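Local coordinates for protein particle-associated glycoside hydrolase (Acinetobacter phage Fri1, PDB 6C72) that probably depolymerises the capsular polysaccharide of Acinetobacter baumannii as a trimeric tailspike, helping the phage to reach and enter its host, at residues Arg491-Asp496 against Phe577-Asp582; Gly133-Lys138 against His177-His182; Ile373-Glu378 against Phe398-Leu403; Tyr190-Asn195 against Ile222-Asp227. One frame throughout, in Å; residues are numbered along the deposited sequence.

Contact 1: residues Arg491-Asp496 against Phe577-Asp582. With ZN (zinc ion), chain G.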
loop_
_atom_site.group_PDB
_atom_site.type_symbol
_atom_site.label_atom_id
_atom_site.label_comp_id
_atom_site.label_asym_id
_atom_site.label_seq_id
_atom_site.Cartn_x
_atom_site.Cartn_y
_atom_site.Cartn_z
ATOM N N ARG A 491 6.426 -1.932 -48.589
ATOM C CA ARG A 491 7.759 -2.522 -48.565
ATOM C C ARG A 491 8.694 -1.660 -49.393
ATOM O O ARG A 491 8.263 -0.955 -50.308
ATOM C CB ARG A 491 7.762 -3.959 -49.116
ATOM C CG ARG A 491 6.979 -4.942 -48.285
ATOM C CD ARG A 491 7.660 -5.143 -46.940
ATOM N NE ARG A 491 6.972 -6.104 -46.079
ATOM C CZ ARG A 491 5.961 -5.781 -45.268
ATOM N NH1 ARG A 491 5.530 -4.526 -45.216
ATOM N NH2 ARG A 491 5.390 -6.711 -44.503
ATOM N N ASN A 492 9.977 -1.733 -49.060
ATOM C CA ASN A 492 11.046 -1.101 -49.816
ATOM C C ASN A 492 11.643 -2.146 -50.748
ATOM O O ASN A 492 11.905 -3.277 -50.325
ATOM C CB ASN A 492 12.098 -0.541 -48.853
ATOM C CG ASN A 492 13.297 0.089 -49.559
ATOM O OD1 ASN A 492 13.934 -0.539 -50.412
ATOM N ND2 ASN A 492 13.634 1.315 -49.181
ATOM N N PHE A 493 11.847 -1.778 -52.013
ATOM C CA PHE A 493 12.427 -2.697 -52.988
ATOM C C PHE A 493 13.611 -2.050 -53.675
ATOM O O PHE A 493 13.512 -0.930 -54.184
ATOM C CB PHE A 493 11.417 -3.150 -54.036
ATOM C CG PHE A 493 10.492 -4.187 -53.533
ATOM C CD1 PHE A 493 10.895 -5.501 -53.450
ATOM C CD2 PHE A 493 9.229 -3.840 -53.093
ATOM C CE1 PHE A 493 10.046 -6.456 -52.942
ATOM C CE2 PHE A 493 8.373 -4.786 -52.592
ATOM C CZ PHE A 493 8.766 -6.087 -52.508
ATOM N N ASN A 494 14.709 -2.783 -53.716
ATOM C CA ASN A 494 15.903 -2.392 -54.445
ATOM C C ASN A 494 15.859 -3.155 -55.765
ATOM O O ASN A 494 16.124 -4.358 -55.797
ATOM C CB ASN A 494 17.143 -2.752 -53.638
ATOM C CG ASN A 494 18.416 -2.343 -54.323
ATOM O OD1 ASN A 494 18.419 -1.473 -55.188
ATOM N ND2 ASN A 494 19.504 -3.019 -53.991
ATOM N N LEU A 495 15.490 -2.468 -56.849
ATOM C CA LEU A 495 15.325 -3.110 -58.148
ATOM C C LEU A 495 16.592 -2.996 -58.990
ATOM O O LEU A 495 17.202 -1.926 -59.088
ATOM C CB LEU A 495 14.153 -2.497 -58.921
ATOM C CG LEU A 495 12.759 -2.603 -58.291
ATOM C CD1 LEU A 495 11.690 -2.093 -59.236
ATOM C CD2 LEU A 495 12.454 -4.050 -57.885
ATOM N N ASP A 496 16.953 -4.094 -59.644
ATOM C CA ASP A 496 18.017 -4.113 -60.626
ATOM C C ASP A 496 17.384 -4.351 -61.994
ATOM O O ASP A 496 16.163 -4.250 -62.147
ATOM C CB ASP A 496 19.063 -5.155 -60.225
ATOM C CG ASP A 496 18.455 -6.515 -59.947
ATOM O OD1 ASP A 496 17.672 -7.009 -60.779
ATOM O OD2 ASP A 496 18.718 -7.078 -58.871
ATOM N N PHE A 577 12.635 1.827 -54.910
ATOM C CA PHE A 577 11.211 2.011 -55.119
ATOM C C PHE A 577 10.443 1.618 -53.867
ATOM O O PHE A 577 10.843 0.702 -53.146
ATOM C CB PHE A 577 10.733 1.190 -56.325
ATOM C CG PHE A 577 11.281 1.674 -57.645
ATOM C CD1 PHE A 577 12.545 1.268 -58.084
ATOM C CD2 PHE A 577 10.537 2.535 -58.445
ATOM C CE1 PHE A 577 13.052 1.717 -59.294
ATOM C CE2 PHE A 577 11.023 2.983 -59.657
ATOM C CZ PHE A 577 12.283 2.569 -60.091
ATOM N N ILE A 578 9.364 2.338 -53.588
ATOM C CA ILE A 578 8.440 1.991 -52.517
ATOM C C ILE A 578 7.212 1.348 -53.148
ATOM O O ILE A 578 6.679 1.855 -54.148
ATOM C CB ILE A 578 8.044 3.224 -51.694
ATOM C CG1 ILE A 578 9.282 3.985 -51.165
ATOM C CG2 ILE A 578 7.093 2.810 -50.585
ATOM C CD1 ILE A 578 10.168 3.229 -50.148
ATOM N N VAL A 579 6.750 0.241 -52.574
ATOM C CA VAL A 579 5.604 -0.493 -53.102
ATOM C C VAL A 579 4.552 -0.604 -52.000
ATOM O O VAL A 579 4.805 -1.194 -50.938
ATOM C CB VAL A 579 6.016 -1.878 -53.625
ATOM C CG1 VAL A 579 4.819 -2.633 -54.151
ATOM C CG2 VAL A 579 7.087 -1.736 -54.699
ATOM N N LYS A 580 3.389 -0.013 -52.235
ATOM C CA LYS A 580 2.282 -0.057 -51.291
ATOM C C LYS A 580 1.136 -0.851 -51.906
ATOM O O LYS A 580 0.822 -0.673 -53.089
ATOM C CB LYS A 580 1.835 1.356 -50.918
ATOM C CG LYS A 580 0.649 1.435 -49.959
ATOM C CD LYS A 580 0.408 2.892 -49.567
ATOM C CE LYS A 580 -0.699 3.053 -48.534
ATOM N NZ LYS A 580 -2.072 2.819 -49.102
ATOM N N VAL A 581 0.539 -1.748 -51.118
ATOM C CA VAL A 581 -0.575 -2.574 -51.565
ATOM C C VAL A 581 -1.807 -2.270 -50.720
ATOM O O VAL A 581 -1.741 -2.277 -49.486
ATOM C CB VAL A 581 -0.245 -4.071 -51.485
ATOM C CG1 VAL A 581 -1.292 -4.840 -52.266
ATOM C CG2 VAL A 581 1.128 -4.335 -52.045
ATOM N N ASP A 582 -2.936 -2.045 -51.391
ATOM C CA ASP A 582 -4.248 -1.930 -50.763
ATOM C C ASP A 582 -5.068 -3.148 -51.173
ATOM O O ASP A 582 -5.247 -3.402 -52.368
ATOM C CB ASP A 582 -4.970 -0.649 -51.196
ATOM C CG ASP A 582 -4.142 0.613 -50.968
ATOM O OD1 ASP A 582 -3.276 0.631 -50.067
ATOM O OD2 ASP A 582 -4.385 1.611 -51.679
HETATM ZN ZN ZN G . 17.905 -8.979 -58.667
HETATM O O HOH W 1 16.106 -9.514 -59.858
HETATM O O HOH W 2 17.235 -7.928 -56.559
#

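Contact 2: residues Gly133-Lys138 against His177-His182. With ZN (zinc ion), chain D.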
loop_
_atom_site.group_PDB
_atom_site.type_symbol
_atom_site.label_atom_id
_atom_site.label_comp_id
_atom_site.label_asym_id
_atom_site.label_seq_id
_atom_site.Cartn_x
_atom_site.Cartn_y
_atom_site.Cartn_z
ATOM N N GLY A 133 15.801 14.359 33.216
ATOM C CA GLY A 133 17.080 15.007 33.421
ATOM C C GLY A 133 17.979 14.868 32.205
ATOM O O GLY A 133 17.664 14.179 31.235
ATOM N N HIS A 134 19.114 15.565 32.280
ATOM C CA HIS A 134 20.166 15.436 31.280
ATOM C C HIS A 134 21.099 14.312 31.703
ATOM O O HIS A 134 21.514 14.247 32.864
ATOM C CB HIS A 134 20.936 16.743 31.104
ATOM C CG HIS A 134 20.141 17.820 30.427
ATOM N ND1 HIS A 134 20.292 18.135 29.094
ATOM C CD2 HIS A 134 19.154 18.626 30.892
ATOM C CE1 HIS A 134 19.457 19.108 28.775
ATOM N NE2 HIS A 134 18.749 19.418 29.845
ATOM N N ILE A 135 21.384 13.408 30.773
ATOM C CA ILE A 135 22.187 12.223 31.031
ATOM C C ILE A 135 23.291 12.174 29.985
ATOM O O ILE A 135 23.006 12.093 28.783
ATOM C CB ILE A 135 21.337 10.945 30.983
ATOM C CG1 ILE A 135 20.178 11.052 31.975
ATOM C CG2 ILE A 135 22.187 9.731 31.295
ATOM C CD1 ILE A 135 19.167 9.945 31.852
ATOM N N TYR A 136 24.542 12.226 30.433
ATOM C CA TYR A 136 25.696 12.041 29.554
ATOM C C TYR A 136 26.150 10.601 29.729
ATOM O O TYR A 136 26.819 10.266 30.709
ATOM C CB TYR A 136 26.813 13.023 29.883
ATOM C CG TYR A 136 26.471 14.481 29.632
ATOM C CD1 TYR A 136 26.743 15.080 28.404
ATOM C CD2 TYR A 136 25.900 15.265 30.631
ATOM C CE1 TYR A 136 26.453 16.411 28.173
ATOM C CE2 TYR A 136 25.597 16.598 30.405
ATOM C CZ TYR A 136 25.877 17.166 29.175
ATOM O OH TYR A 136 25.593 18.496 28.953
ATOM N N ALA A 137 25.788 9.751 28.772
ATOM C CA ALA A 137 26.073 8.327 28.878
ATOM C C ALA A 137 25.800 7.639 27.554
ATOM O O ALA A 137 24.637 7.495 27.162
ATOM C CB ALA A 137 25.222 7.683 29.972
ATOM N N LYS A 138 26.843 7.182 26.869
ATOM C CA LYS A 138 26.640 6.494 25.606
ATOM C C LYS A 138 26.400 5.022 25.886
ATOM O O LYS A 138 26.919 4.471 26.852
ATOM C CB LYS A 138 27.817 6.694 24.648
ATOM C CG LYS A 138 29.112 6.103 25.054
ATOM C CD LYS A 138 30.163 6.401 23.992
ATOM C CE LYS A 138 31.456 5.645 24.268
ATOM N NZ LYS A 138 32.388 5.706 23.098
ATOM N N HIS A 177 9.621 16.615 26.200
ATOM C CA HIS A 177 10.488 15.553 26.683
ATOM C C HIS A 177 11.077 15.926 28.037
ATOM O O HIS A 177 11.369 17.097 28.308
ATOM C CB HIS A 177 11.588 15.260 25.664
ATOM C CG HIS A 177 11.091 14.537 24.452
ATOM N ND1 HIS A 177 10.624 13.242 24.503
ATOM C CD2 HIS A 177 10.955 14.938 23.167
ATOM C CE1 HIS A 177 10.228 12.873 23.300
ATOM N NE2 HIS A 177 10.419 13.882 22.470
ATOM N N GLY A 178 11.198 14.932 28.911
ATOM C CA GLY A 178 11.819 15.143 30.205
ATOM C C GLY A 178 13.202 14.523 30.289
ATOM O O GLY A 178 14.004 14.893 31.143
ATOM N N THR A 179 13.493 13.570 29.412
ATOM C CA THR A 179 14.784 12.908 29.374
ATOM C C THR A 179 15.583 13.478 28.208
ATOM O O THR A 179 15.107 13.470 27.067
ATOM C CB THR A 179 14.608 11.398 29.230
ATOM O OG1 THR A 179 13.816 10.905 30.313
ATOM C CG2 THR A 179 15.970 10.685 29.237
ATOM N N PHE A 180 16.787 13.978 28.494
ATOM C CA PHE A 180 17.684 14.510 27.471
ATOM C C PHE A 180 18.965 13.684 27.475
ATOM O O PHE A 180 19.802 13.819 28.381
ATOM C CB PHE A 180 17.984 15.990 27.706
ATOM C CG PHE A 180 16.765 16.859 27.676
ATOM C CD1 PHE A 180 16.275 17.343 26.470
ATOM C CD2 PHE A 180 16.111 17.211 28.857
ATOM C CE1 PHE A 180 15.145 18.143 26.444
ATOM C CE2 PHE A 180 14.983 18.009 28.837
ATOM C CZ PHE A 180 14.503 18.481 27.642
ATOM N N TRP A 181 19.149 12.887 26.429
ATOM C CA TRP A 181 20.182 11.855 26.398
ATOM C C TRP A 181 21.350 12.340 25.541
ATOM O O TRP A 181 21.201 12.539 24.328
ATOM C CB TRP A 181 19.580 10.559 25.868
ATOM C CG TRP A 181 20.431 9.352 26.021
ATOM C CD1 TRP A 181 21.597 9.250 26.699
ATOM C CD2 TRP A 181 20.181 8.062 25.450
ATOM N NE1 TRP A 181 22.093 7.981 26.598
ATOM C CE2 TRP A 181 21.239 7.226 25.839
ATOM C CE3 TRP A 181 19.164 7.537 24.640
ATOM C CZ2 TRP A 181 21.320 5.885 25.444
ATOM C CZ3 TRP A 181 19.242 6.206 24.250
ATOM C CH2 TRP A 181 20.313 5.396 24.653
ATOM N N HIS A 182 22.497 12.557 26.178
ATOM C CA HIS A 182 23.724 12.974 25.517
ATOM C C HIS A 182 24.710 11.821 25.517
ATOM O O HIS A 182 24.548 10.835 26.237
ATOM C CB HIS A 182 24.401 14.160 26.214
ATOM C CG HIS A 182 23.502 15.309 26.548
ATOM N ND1 HIS A 182 23.687 16.569 26.020
ATOM C CD2 HIS A 182 22.467 15.413 27.415
ATOM C CE1 HIS A 182 22.789 17.393 26.528
ATOM N NE2 HIS A 182 22.032 16.713 27.369
HETATM ZN ZN ZN D . 17.378 20.846 30.072
HETATM O O HOH W 3 17.817 22.816 30.823
HETATM O O HOH W 4 16.888 21.552 27.708
HETATM O O HOH W 5 16.157 20.279 31.543
#

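Contact 3: residues Ile373-Glu378 against Phe398-Leu403. With ZN (zinc ion), chain K.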
loop_
_atom_site.group_PDB
_atom_site.type_symbol
_atom_site.label_atom_id
_atom_site.label_comp_id
_atom_site.label_asym_id
_atom_site.label_seq_id
_atom_site.Cartn_x
_atom_site.Cartn_y
_atom_site.Cartn_z
ATOM N N ILE A 373 8.139 6.942 -6.630
ATOM C CA ILE A 373 6.751 7.071 -6.183
ATOM C C ILE A 373 6.602 8.316 -5.306
ATOM O O ILE A 373 7.148 8.373 -4.194
ATOM C CB ILE A 373 6.289 5.821 -5.414
ATOM C CG1 ILE A 373 6.256 4.587 -6.332
ATOM C CG2 ILE A 373 4.930 6.068 -4.769
ATOM C CD1 ILE A 373 5.224 4.655 -7.409
ATOM N N VAL A 374 5.811 9.274 -5.772
ATOM C CA VAL A 374 5.441 10.458 -5.003
ATOM C C VAL A 374 3.922 10.606 -5.104
ATOM O O VAL A 374 3.390 10.866 -6.192
ATOM C CB VAL A 374 6.137 11.729 -5.506
ATOM C CG1 VAL A 374 5.715 12.932 -4.626
ATOM C CG2 VAL A 374 7.654 11.544 -5.562
ATOM N N ASP A 375 3.221 10.435 -3.983
ATOM C CA ASP A 375 1.766 10.393 -4.022
ATOM C C ASP A 375 1.166 11.163 -2.852
ATOM O O ASP A 375 1.556 10.954 -1.700
ATOM C CB ASP A 375 1.282 8.940 -4.012
ATOM C CG ASP A 375 -0.214 8.828 -4.053
ATOM O OD1 ASP A 375 -0.779 8.917 -5.168
ATOM O OD2 ASP A 375 -0.829 8.662 -2.973
ATOM N N ASN A 376 0.207 12.044 -3.162
ATOM C CA ASN A 376 -0.523 12.834 -2.167
ATOM C C ASN A 376 0.426 13.627 -1.273
ATOM O O ASN A 376 0.225 13.742 -0.062
ATOM C CB ASN A 376 -1.477 11.963 -1.350
ATOM C CG ASN A 376 -2.830 11.793 -2.031
ATOM O OD1 ASN A 376 -3.677 12.689 -1.973
ATOM N ND2 ASN A 376 -3.036 10.651 -2.689
ATOM N N CYS A 377 1.472 14.174 -1.882
ATOM C CA CYS A 377 2.448 15.017 -1.216
ATOM C C CYS A 377 2.224 16.498 -1.537
ATOM O O CYS A 377 1.600 16.859 -2.538
ATOM C CB CYS A 377 3.862 14.606 -1.624
ATOM S SG CYS A 377 4.300 12.955 -1.083
ATOM N N GLU A 378 2.770 17.357 -0.679
ATOM C CA GLU A 378 2.716 18.799 -0.862
ATOM C C GLU A 378 4.122 19.357 -1.032
ATOM O O GLU A 378 5.058 18.919 -0.359
ATOM C CB GLU A 378 2.039 19.488 0.317
ATOM C CG GLU A 378 0.608 19.068 0.577
ATOM C CD GLU A 378 -0.002 19.840 1.736
ATOM O OE1 GLU A 378 0.189 21.074 1.788
ATOM O OE2 GLU A 378 -0.646 19.210 2.608
ATOM N N PHE A 398 3.926 10.064 -10.302
ATOM C CA PHE A 398 3.843 11.315 -9.553
ATOM C C PHE A 398 2.364 11.703 -9.548
ATOM O O PHE A 398 1.881 12.372 -10.461
ATOM C CB PHE A 398 4.722 12.368 -10.206
ATOM C CG PHE A 398 4.877 13.624 -9.405
ATOM C CD1 PHE A 398 5.893 13.745 -8.481
ATOM C CD2 PHE A 398 4.040 14.712 -9.618
ATOM C CE1 PHE A 398 6.054 14.921 -7.751
ATOM C CE2 PHE A 398 4.204 15.883 -8.896
ATOM C CZ PHE A 398 5.211 15.984 -7.952
ATOM N N THR A 399 1.641 11.260 -8.523
ATOM C CA THR A 399 0.187 11.297 -8.523
ATOM C C THR A 399 -0.366 12.087 -7.343
ATOM O O THR A 399 0.158 12.016 -6.219
ATOM C CB THR A 399 -0.393 9.878 -8.493
ATOM O OG1 THR A 399 0.252 9.127 -7.457
ATOM C CG2 THR A 399 -0.222 9.162 -9.849
ATOM N N ASN A 400 -1.423 12.859 -7.616
ATOM C CA ASN A 400 -2.222 13.480 -6.572
ATOM C C ASN A 400 -1.384 14.360 -5.656
ATOM O O ASN A 400 -1.646 14.441 -4.463
ATOM C CB ASN A 400 -2.967 12.430 -5.755
ATOM C CG ASN A 400 -3.898 11.599 -6.607
ATOM O OD1 ASN A 400 -3.780 10.369 -6.663
ATOM N ND2 ASN A 400 -4.831 12.263 -7.288
ATOM N N ASN A 401 -0.370 15.014 -6.196
ATOM C CA ASN A 401 0.450 15.929 -5.425
ATOM C C ASN A 401 0.049 17.358 -5.749
ATOM O O ASN A 401 -0.573 17.636 -6.781
ATOM C CB ASN A 401 1.938 15.721 -5.728
ATOM C CG ASN A 401 2.362 14.279 -5.554
ATOM O OD1 ASN A 401 2.335 13.768 -4.433
ATOM N ND2 ASN A 401 2.737 13.598 -6.670
ATOM N N THR A 402 0.435 18.271 -4.867
ATOM C CA THR A 402 0.207 19.692 -5.073
ATOM C C THR A 402 1.554 20.402 -5.062
ATOM O O THR A 402 2.372 20.185 -4.164
ATOM C CB THR A 402 -0.737 20.256 -3.998
ATOM O OG1 THR A 402 -2.031 19.659 -4.140
ATOM C CG2 THR A 402 -0.876 21.794 -4.090
ATOM N N LEU A 403 1.806 21.197 -6.076
ATOM C CA LEU A 403 2.942 22.109 -6.075
ATOM C C LEU A 403 2.387 23.493 -5.738
ATOM O O LEU A 403 1.726 24.128 -6.559
ATOM C CB LEU A 403 3.686 22.070 -7.406
ATOM C CG LEU A 403 4.720 20.933 -7.518
ATOM C CD1 LEU A 403 4.070 19.545 -7.638
ATOM C CD2 LEU A 403 5.689 21.161 -8.671
HETATM ZN ZN ZN K . -0.075 22.503 3.327
#

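Contact 4: residues Tyr190-Asn195 against Ile222-Asp227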
loop_
_atom_site.group_PDB
_atom_site.type_symbol
_atom_site.label_atom_id
_atom_site.label_comp_id
_atom_site.label_asym_id
_atom_site.label_seq_id
_atom_site.Cartn_x
_atom_site.Cartn_y
_atom_site.Cartn_z
ATOM N N TYR A 190 23.692 6.256 20.948
ATOM C CA TYR A 190 23.068 4.936 21.003
ATOM C C TYR A 190 23.522 4.124 19.787
ATOM O O TYR A 190 23.038 4.337 18.671
ATOM C CB TYR A 190 21.549 5.076 21.034
ATOM C CG TYR A 190 20.797 3.862 21.532
ATOM C CD1 TYR A 190 21.403 2.932 22.380
ATOM C CD2 TYR A 190 19.467 3.637 21.139
ATOM C CE1 TYR A 190 20.701 1.829 22.849
ATOM C CE2 TYR A 190 18.754 2.528 21.589
ATOM C CZ TYR A 190 19.373 1.632 22.445
ATOM O OH TYR A 190 18.667 0.541 22.897
ATOM N N LEU A 191 24.444 3.195 19.992
ATOM C CA LEU A 191 24.960 2.345 18.926
ATOM C C LEU A 191 24.247 0.997 18.930
ATOM O O LEU A 191 24.185 0.321 19.961
ATOM C CB LEU A 191 26.468 2.145 19.076
ATOM C CG LEU A 191 27.153 1.174 18.109
ATOM C CD1 LEU A 191 27.089 1.670 16.671
ATOM C CD2 LEU A 191 28.587 0.904 18.552
ATOM N N VAL A 192 23.699 0.613 17.788
ATOM C CA VAL A 192 23.076 -0.700 17.688
ATOM C C VAL A 192 23.993 -1.596 16.863
ATOM O O VAL A 192 23.926 -1.565 15.627
ATOM C CB VAL A 192 21.678 -0.619 17.073
ATOM C CG1 VAL A 192 20.989 -1.950 17.213
ATOM C CG2 VAL A 192 20.867 0.510 17.720
ATOM N N PRO A 193 24.843 -2.407 17.498
ATOM C CA PRO A 193 25.824 -3.204 16.752
ATOM C C PRO A 193 25.147 -4.187 15.816
ATOM O O PRO A 193 23.957 -4.484 15.939
ATOM C CB PRO A 193 26.595 -3.961 17.846
ATOM C CG PRO A 193 26.338 -3.231 19.078
ATOM C CD PRO A 193 24.950 -2.622 18.947
ATOM N N GLU A 194 25.941 -4.717 14.888
ATOM C CA GLU A 194 25.461 -5.803 14.048
ATOM C C GLU A 194 25.084 -6.995 14.921
ATOM O O GLU A 194 25.629 -7.191 16.010
ATOM C CB GLU A 194 26.511 -6.195 13.006
ATOM C CG GLU A 194 27.824 -6.734 13.588
ATOM C CD GLU A 194 28.822 -5.637 13.915
ATOM O OE1 GLU A 194 28.383 -4.469 14.050
ATOM O OE2 GLU A 194 30.034 -5.951 14.036
ATOM N N ASN A 195 24.102 -7.762 14.455
ATOM C CA ASN A 195 23.537 -8.919 15.140
ATOM C C ASN A 195 22.789 -8.568 16.426
ATOM O O ASN A 195 22.385 -9.479 17.159
ATOM C CB ASN A 195 24.592 -9.993 15.427
ATOM C CG ASN A 195 24.953 -10.774 14.187
ATOM O OD1 ASN A 195 24.080 -11.075 13.366
ATOM N ND2 ASN A 195 26.229 -11.127 14.043
ATOM N N ILE A 222 21.379 8.146 16.972
ATOM C CA ILE A 222 21.191 6.707 16.826
ATOM C C ILE A 222 21.967 6.267 15.598
ATOM O O ILE A 222 21.732 6.777 14.496
ATOM C CB ILE A 222 19.709 6.321 16.693
ATOM C CG1 ILE A 222 18.872 6.950 17.808
ATOM C CG2 ILE A 222 19.559 4.793 16.690
ATOM C CD1 ILE A 222 17.382 6.800 17.610
ATOM N N LYS A 223 22.920 5.363 15.799
ATOM C CA LYS A 223 23.643 4.694 14.725
ATOM C C LYS A 223 23.230 3.230 14.738
ATOM O O LYS A 223 23.457 2.530 15.730
ATOM C CB LYS A 223 25.161 4.835 14.894
ATOM C CG LYS A 223 25.954 4.077 13.857
ATOM C CD LYS A 223 27.476 4.250 13.965
ATOM C CE LYS A 223 28.138 3.405 12.864
ATOM N NZ LYS A 223 29.639 3.362 12.872
ATOM N N ILE A 224 22.615 2.774 13.652
ATOM C CA ILE A 224 22.030 1.439 13.585
ATOM C C ILE A 224 22.856 0.573 12.647
ATOM O O ILE A 224 22.979 0.877 11.454
ATOM C CB ILE A 224 20.564 1.488 13.140
ATOM C CG1 ILE A 224 19.733 2.302 14.140
ATOM C CG2 ILE A 224 20.015 0.085 13.025
ATOM C CD1 ILE A 224 18.258 2.473 13.696
ATOM N N ILE A 225 23.438 -0.490 13.196
ATOM C CA ILE A 225 24.011 -1.572 12.402
ATOM C C ILE A 225 23.186 -2.843 12.513
ATOM O O ILE A 225 23.209 -3.660 11.580
ATOM C CB ILE A 225 25.474 -1.860 12.810
ATOM C CG1 ILE A 225 26.243 -0.566 13.060
ATOM C CG2 ILE A 225 26.209 -2.714 11.762
ATOM C CD1 ILE A 225 27.650 -0.827 13.572
ATOM N N GLY A 226 22.440 -3.023 13.605
ATOM C CA GLY A 226 21.666 -4.222 13.838
ATOM C C GLY A 226 20.344 -4.222 13.095
ATOM O O GLY A 226 20.133 -3.488 12.127
ATOM N N ASP A 227 19.432 -5.052 13.588
ATOM C CA ASP A 227 18.237 -5.463 12.868
ATOM C C ASP A 227 16.998 -5.240 13.726
ATOM O O ASP A 227 17.044 -5.384 14.947
ATOM C CB ASP A 227 18.351 -6.946 12.481
ATOM C CG ASP A 227 17.267 -7.389 11.550
ATOM O OD1 ASP A 227 17.235 -6.935 10.377
ATOM O OD2 ASP A 227 16.416 -8.186 12.019
#

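Contact 1: residues Arg491-Asp496 against Phe577-Asp582
R491 and F493 pair with V579 and F577 by four backbone hydrogen bonds, the grid of an antiparallel ladder. R491 N gives to V579 O at 2.9 Å and F577 N to F493 O at 3.0 Å, with the reciprocal bonds closing both hydrogen-bonded pairs; N492 and I578 form the non-hydrogen-bonded pair between them.

Apolar contacts fill the face that carries F493, F577 and V579. CD2 of the F493 ring meets V579 CG2 at 3.4 Å, the methyl, turned beside its own backbone N, coming in obliquely. Beyond the strand end, L495 swings CD1 to within 3.7 Å of F577 CD1, the two side chains crossing at about a right angle. Strands 500-504 and 556-561 cover this face.

On the face of N492 and I578 the contact is looser, ND2 of N492 lying 4.1 Å from I578 CD1. That amide is instead spent on D483 O of the second subunit.

Metal binding comes last: D496 OD2 holds zinc at 2.1 Å with two waters, while OD1 accepts from one of those waters and from N498 N. Chemically, then, F493, F577 and V579 pack mostly within the domain, N492 and I578 meet the second subunit, and zinc sits at the margin.

Contact 2: residues Gly133-Lys138 against His177-His182
H134 and H182 both turn CG beside their own backbone N, anti to the carbonyl carbon (chi1 -71° and -48°), and this shared choice lets the two imidazoles meet rim to rim on one face of the parallel pair. H134 ND1 donates to H182 NE2 at 2.8 Å, almost straight and close to the plane of both rings. W181, on the other face, does the reverse: its CG lies anti to the backbone N (chi1 -169°), which carries the indole alongside the neighbouring strand until NE1 reaches A137 O at 2.7 Å.

Stacking continues the row. F180 CB sits over the H134 face, 3.7 Å from the ring centroid, and the two rings form an offset stack. Farther along, the rings of Y136 and H182 make a second offset stack with centroids 4.2 Å apart, so four aromatic side chains line one flank of successive coils in the parallel beta-helix.

The backbone ladder runs from G133 N to G178 O through to A137 N, which meets H182 O from above the carbonyl plane.

H134 NE2 binds zinc at 2.0 Å, with three waters around the metal. H182 ND1 bonds S209 O, so every ring nitrogen of both histidines has a partner. This relay from zinc through H134 and H182 to a backbone carbonyl fixes the rotation of both rings, and the metal's pull on H134 would probably make its ND1 a stronger donor. H182 thus acts as a second-shell residue that positions the zinc ligand.

Contact 3: residues Ile373-Glu378 against Phe398-Leu403
V374 O accepts twice from the neighbouring strand and its turn: T399 N at 2.9 Å and, from well above the carbonyl plane, N401 ND2 at 2.8 Å. The same amide of N401 uses OD1, on a lone pair, to take C377 N at 2.7 Å. With CG beside its own backbone N (chi1 -53°), N401 is folded back under the turn, and its ND2 lies over the centre of the F398 ring, 3.3 Å above the plane.

Such inward amides at a corner make an asparagine ladder, a recurrent device of parallel beta-helices. One coil further on, N426 bonds N401 N and F398 O in just the way N401 bonds C377 N and V374 O. N376 and N400, whose positive phi values turn the corner on successive coils, lie side by side.

The carboxylate of D375 is engaged at both oxygens. T399 OG1 gives to OD1 at 2.5 Å, on the anti lone pair, and N376 ND2 reaches OD2 from 46° out of the carboxylate plane. OD1 of N376 and OG1 of T402 find partners on the second subunit, T343 and P342. Past the corner T402 N donates to C377 O at 3.0 Å, while E378 OE1 both binds zinc at 2.1 Å and accepts from W404 NE1.

Contact 4: residues Tyr190-Asn195 against Ile222-Asp227
The flat carbonyl group of V192 is met by two amides of the opposing turn: I225 N lies in its plane at 2.7 Å, and G226 N approaches from above it, 45° out, at 2.9 Å. A second flat group, the carboxylate of E194, brings OE1 to 3.6 Å from I225 CG2, the two side chains running side by side, while its OE2 forms a salt bridge with K249. The Y190 ring meets W181 with planes at about 50° and bonds G200 O through its hydroxyl.

Before the turn the two strands are paired in parallel, K223 N giving to Y190 O and V192 N to K223 O at 2.8 Å. L191 CD1 lies against the aliphatic shaft of K223, 3.8 Å from CD. That shaft is fully extended, its first torsion (176°) carrying CG away from the backbone N, and NZ ends on N164 of the third subunit. In the turn after the strands, G226, without a side chain, puts CA 3.1 Å from P193 O.

These are neighbouring rungs of a beta-helix. Strand 188-192 is flanked by strand 133-140 and strand 220-224, and the latter by strand 244-247, whose L244 and I246 pack on I224; on the side of E194 and N195 the third subunit covers the turn.

Along the chain the order is contact 2, contact 4, contact 3, contact 1. The first three are rungs of one parallel beta-helix. Contacts 2 and 4 are immediate neighbours, with centres about 19 Å apart: strand 133-140 pairs with both 179-182 and 188-192, and the two contacts touch through side chains. Contact 3 lies farther along the helix, its centre about 33 Å from that of contact 4. Contact 1 belongs to a separate antiparallel sheet near the C-terminus, about 84 Å from contact 2 between centres and across the chain's centre. Each of the four also reaches another subunit, so the pairing within the chain and the trimer assembly share residues along this elongated spike.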